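Local coordinates for protein Poly(Beta-D-mannuronate) lyase (Pseudopedobacter saltans, PDB 7O79) that probably cleaves poly(beta-D-mannuronate), the mannuronate-rich form of alginate, as a polysaccharide lyase of family PL6 built on a parallel beta-helix, at residues R123-L128 with Q148-Y153. Sequence-based numbering, arbitrary orientation.
Sequences RGNNNL and QDNSRY. With PO4 (phosphate ion), chain B.
Two equivalent turns on successive coils of a parallel beta-helix meet here, with the side-chain amide of Asn-125 reaching over to the backbone N-H of Arg-152 and the side chain of Asn-150. Asn-125 OD1 accepts the N-H of Arg-152 at 2.8 Å in a nearly straight bond, the donor lying a little off the carbonyl plane. CG of Asn-125 lies anti to its carbonyl carbon (chi1 -50°), which swings the amide across to the neighbouring coil. There ND2 makes a weak, long bond to OD1 of Asn-150, the two amide planes standing 75° apart. One residue on, the N-H of Asn-126 donates to Arg-152 O over 2.9 Å, in the carbonyl plane. With an alanine in place of Asn-125, the Arg-152 N-H would probably be left without its acceptor and the weak link to Asn-150 would be lost.

In this stacked solenoid, of the pectate-lyase-like type expected for the chondroitinase B family, 123-128 links strands 118-122 and 128-135, while 148-153 links 144-146 and 155-162 one coil further. The side chains of Asn-126 and Tyr-153 run alongside each other, pointing the same way, with amide and ring planes 7° apart and Asn-126 ND2 3.6 Å from Tyr-153 CB; beyond the contact, Tyr-153 stacks on Phe-192 of the same chain. Deeper in, Gly-124 N gives a weak bond to Ser-151 OG, whose stronger partner is Asn-146. At the outer end, a phosphate probably left from crystallisation takes the N-H of Asn-150 on O1 at 2.9 Å. The extended Arg-152 brings its guanidinium edge to the same anion, with NH2 3.1 Å from O1, while NH1 also forms a salt bridge with Asp-189. A water accepts from Arg-152 NH2 at 2.7 Å and lies equally close to Asn-125 OD1.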
ATOM      1  N   ARG A 123      -5.621  -7.516 -11.435  1.00 22.42           N
ATOM      2  CA  ARG A 123      -6.810  -8.348 -11.488  1.00 24.64           C
ATOM      3  C   ARG A 123      -6.451  -9.713 -12.087  1.00 24.22           C
ATOM      4  O   ARG A 123      -7.075 -10.196 -13.034  1.00 25.81           O
ATOM      5  CB  ARG A 123      -7.888  -7.615 -12.286  1.00 28.91           C
ATOM      6  CG  ARG A 123      -9.240  -8.187 -12.184  1.00 33.98           C
ATOM      7  CD  ARG A 123     -10.191  -7.303 -12.983  1.00 42.57           C
ATOM      8  NE  ARG A 123     -11.337  -8.062 -13.466  1.00 47.45           N
ATOM      9  CZ  ARG A 123     -11.257  -9.120 -14.275  1.00 49.19           C
ATOM     10  NH1 ARG A 123     -10.079  -9.561 -14.730  1.00 40.23           N
ATOM     11  NH2 ARG A 123     -12.371  -9.736 -14.649  1.00 56.53           N
ATOM     12  N   GLY A 124      -5.424 -10.340 -11.526  1.00 25.09           N
ATOM     13  CA  GLY A 124      -4.830 -11.565 -12.033  1.00 22.18           C
ATOM     14  C   GLY A 124      -3.628 -11.888 -11.170  1.00 23.97           C
ATOM     15  O   GLY A 124      -3.314 -11.169 -10.214  1.00 21.46           O
ATOM     16  N   ASN A 125      -2.935 -12.974 -11.512  1.00 20.54           N
ATOM     17  CA  ASN A 125      -1.969 -13.541 -10.578  1.00 21.95           C
ATOM     18  C   ASN A 125      -0.517 -13.468 -11.039  1.00 23.11           C
ATOM     19  O   ASN A 125      -0.201 -13.494 -12.230  1.00 25.38           O
ATOM     20  CB  ASN A 125      -2.322 -14.993 -10.240  1.00 22.79           C
ATOM     21  CG  ASN A 125      -3.764 -15.145  -9.837  1.00 27.02           C
ATOM     22  OD1 ASN A 125      -4.165 -14.708  -8.748  1.00 24.78           O
ATOM     23  ND2 ASN A 125      -4.556 -15.770 -10.692  1.00 26.53           N
ATOM     24  N   ASN A 126       0.371 -13.379 -10.056  1.00 22.41           N
ATOM     25  CA  ASN A 126       1.812 -13.447 -10.296  1.00 24.70           C
ATOM     26  C   ASN A 126       2.309 -12.379 -11.273  1.00 20.99           C
ATOM     27  O   ASN A 126       3.235 -12.612 -12.045  1.00 23.00           O
ATOM     28  CB  ASN A 126       2.213 -14.851 -10.758  1.00 21.50           C
ATOM     29  CG  ASN A 126       1.670 -15.925  -9.851  1.00 25.57           C
ATOM     30  OD1 ASN A 126       0.518 -16.340  -9.969  1.00 26.00           O
ATOM     31  ND2 ASN A 126       2.484 -16.350  -8.904  1.00 22.03           N
ATOM     32  N   ASN A 127       1.730 -11.190 -11.216  1.00 20.80           N
ATOM     33  CA  ASN A 127       2.183 -10.100 -12.066  1.00 22.47           C
ATOM     34  C   ASN A 127       3.243  -9.239 -11.367  1.00 22.57           C
ATOM     35  O   ASN A 127       3.338  -9.187 -10.137  1.00 21.16           O
ATOM     36  CB  ASN A 127       0.999  -9.240 -12.514  1.00 19.51           C
ATOM     37  CG  ASN A 127      -0.060 -10.047 -13.271  1.00 22.70           C
ATOM     38  OD1 ASN A 127       0.139 -10.408 -14.435  1.00 18.72           O
ATOM     39  ND2 ASN A 127      -1.189 -10.330 -12.613  1.00 21.04           N
ATOM     40  N   LEU A 128       4.043  -8.552 -12.180  1.00 23.23           N
ATOM     41  CA  LEU A 128       5.178  -7.772 -11.703  1.00 23.02           C
ATOM     42  C   LEU A 128       5.195  -6.392 -12.344  1.00 22.71           C
ATOM     43  O   LEU A 128       5.052  -6.272 -13.563  1.00 21.44           O
ATOM     44  CB  LEU A 128       6.491  -8.499 -11.998  1.00 23.48           C
ATOM     45  CG  LEU A 128       7.786  -7.781 -11.611  1.00 23.80           C
ATOM     46  CD1 LEU A 128       7.827  -7.415 -10.138  1.00 24.48           C
ATOM     47  CD2 LEU A 128       8.956  -8.687 -11.951  1.00 25.70           C
ATOM     48  N   GLN A 148     -10.361  -7.805  -5.576  1.00 25.12           N
ATOM     49  CA  GLN A 148     -10.779  -8.666  -4.474  1.00 25.30           C
ATOM     50  C   GLN A 148     -10.656 -10.153  -4.780  1.00 28.46           C
ATOM     51  O   GLN A 148     -10.424 -10.946  -3.859  1.00 26.14           O
ATOM     52  CB  GLN A 148     -12.217  -8.305  -4.065  1.00 29.21           C
ATOM     53  CG  GLN A 148     -12.823  -9.129  -2.919  1.00 28.20           C
ATOM     54  CD  GLN A 148     -11.998  -9.109  -1.644  1.00 28.56           C
ATOM     55  OE1 GLN A 148     -11.391  -8.101  -1.290  1.00 27.38           O
ATOM     56  NE2 GLN A 148     -11.994 -10.234  -0.933  1.00 28.13           N
ATOM     57  N   ASP A 149     -10.830 -10.570  -6.032  1.00 26.34           N
ATOM     58  CA  ASP A 149     -10.860 -11.987  -6.361  1.00 26.94           C
ATOM     59  C   ASP A 149      -9.817 -12.314  -7.417  1.00 24.87           C
ATOM     60  O   ASP A 149      -9.520 -11.489  -8.287  1.00 25.47           O
ATOM     61  CB  ASP A 149     -12.239 -12.409  -6.850  1.00 30.51           C
ATOM     62  CG  ASP A 149     -13.303 -12.256  -5.774  1.00 32.31           C
ATOM     63  OD1 ASP A 149     -13.445 -13.151  -4.920  1.00 37.77           O
ATOM     64  OD2 ASP A 149     -13.992 -11.229  -5.775  1.00 37.17           O
ATOM     65  N   ASN A 150      -9.231 -13.504  -7.287  1.00 26.30           N
ATOM     66  CA  ASN A 150      -8.340 -14.086  -8.295  1.00 29.55           C
ATOM     67  C   ASN A 150      -7.166 -13.160  -8.660  1.00 27.73           C
ATOM     68  O   ASN A 150      -6.740 -13.084  -9.817  1.00 27.61           O
ATOM     69  CB  ASN A 150      -9.146 -14.492  -9.539  1.00 28.42           C
ATOM     70  CG  ASN A 150      -8.395 -15.469 -10.410  1.00 33.42           C
ATOM     71  OD1 ASN A 150      -7.803 -16.425  -9.913  1.00 33.16           O
ATOM     72  ND2 ASN A 150      -8.404 -15.229 -11.709  1.00 34.16           N
ATOM     73  N   SER A 151      -6.580 -12.476  -7.647  1.00 25.67           N
ATOM     74  CA  SER A 151      -5.476 -11.548  -7.912  1.00 25.12           C
ATOM     75  C   SER A 151      -4.430 -11.669  -6.780  1.00 25.31           C
ATOM     76  O   SER A 151      -4.262 -10.820  -5.897  1.00 21.94           O
ATOM     77  CB  SER A 151      -6.022 -10.124  -8.085  1.00 21.96           C
ATOM     78  OG  SER A 151      -5.011  -9.184  -8.363  1.00 25.28           O
ATOM     79  N   ARG A 152      -3.679 -12.768  -6.800  1.00 19.76           N
ATOM     80  CA  ARG A 152      -2.724 -13.106  -5.759  1.00 18.95           C
ATOM     81  C   ARG A 152      -1.305 -13.061  -6.309  1.00 22.52           C
ATOM     82  O   ARG A 152      -1.085 -13.271  -7.510  1.00 21.62           O
ATOM     83  CB  ARG A 152      -2.990 -14.506  -5.192  1.00 21.60           C
ATOM     84  CG  ARG A 152      -4.346 -14.685  -4.551  1.00 23.11           C
ATOM     85  CD  ARG A 152      -4.543 -16.105  -4.041  1.00 26.72           C
ATOM     86  NE  ARG A 152      -5.721 -16.205  -3.179  1.00 31.61           N
ATOM     87  CZ  ARG A 152      -6.975 -16.248  -3.632  1.00 31.15           C
ATOM     88  NH1 ARG A 152      -7.996 -16.343  -2.781  1.00 29.45           N
ATOM     89  NH2 ARG A 152      -7.209 -16.184  -4.937  1.00 27.89           N
ATOM     90  N   TYR A 153      -0.344 -12.813  -5.403  1.00 20.63           N
ATOM     91  CA  TYR A 153       1.100 -12.888  -5.693  1.00 21.25           C
ATOM     92  C   TYR A 153       1.564 -11.838  -6.701  1.00 21.49           C
ATOM     93  O   TYR A 153       2.467 -12.076  -7.501  1.00 22.51           O
ATOM     94  CB  TYR A 153       1.525 -14.292  -6.152  1.00 23.23           C
ATOM     95  CG  TYR A 153       1.409 -15.321  -5.047  1.00 24.14           C
ATOM     96  CD1 TYR A 153       2.434 -15.469  -4.114  1.00 30.29           C
ATOM     97  CD2 TYR A 153       0.299 -16.144  -4.940  1.00 25.24           C
ATOM     98  CE1 TYR A 153       2.334 -16.396  -3.076  1.00 29.56           C
ATOM     99  CE2 TYR A 153       0.192 -17.075  -3.924  1.00 28.36           C
ATOM    100  CZ  TYR A 153       1.205 -17.200  -3.005  1.00 31.56           C
ATOM    101  OH  TYR A 153       1.087 -18.122  -2.002  1.00 37.69           O
TER
HETATM  102  P   PO4 B 501     -11.131 -16.208  -4.848  1.00 49.42           P
HETATM  103  O1  PO4 B 501     -10.075 -15.121  -4.979  1.00 36.72           O
HETATM  104  O2  PO4 B 501     -10.831 -17.296  -5.865  1.00 43.27           O
HETATM  105  O3  PO4 B 501     -12.481 -15.593  -5.119  1.00 42.78           O
HETATM  106  O4  PO4 B 501     -11.171 -16.812  -3.457  1.00 44.91           O
HETATM  107  O   HOH W   1      -5.730 -16.253  -7.232  1.00 26.84           O
HETATM  108  O   HOH W   2       4.921 -11.391  -8.436  1.00 28.30           O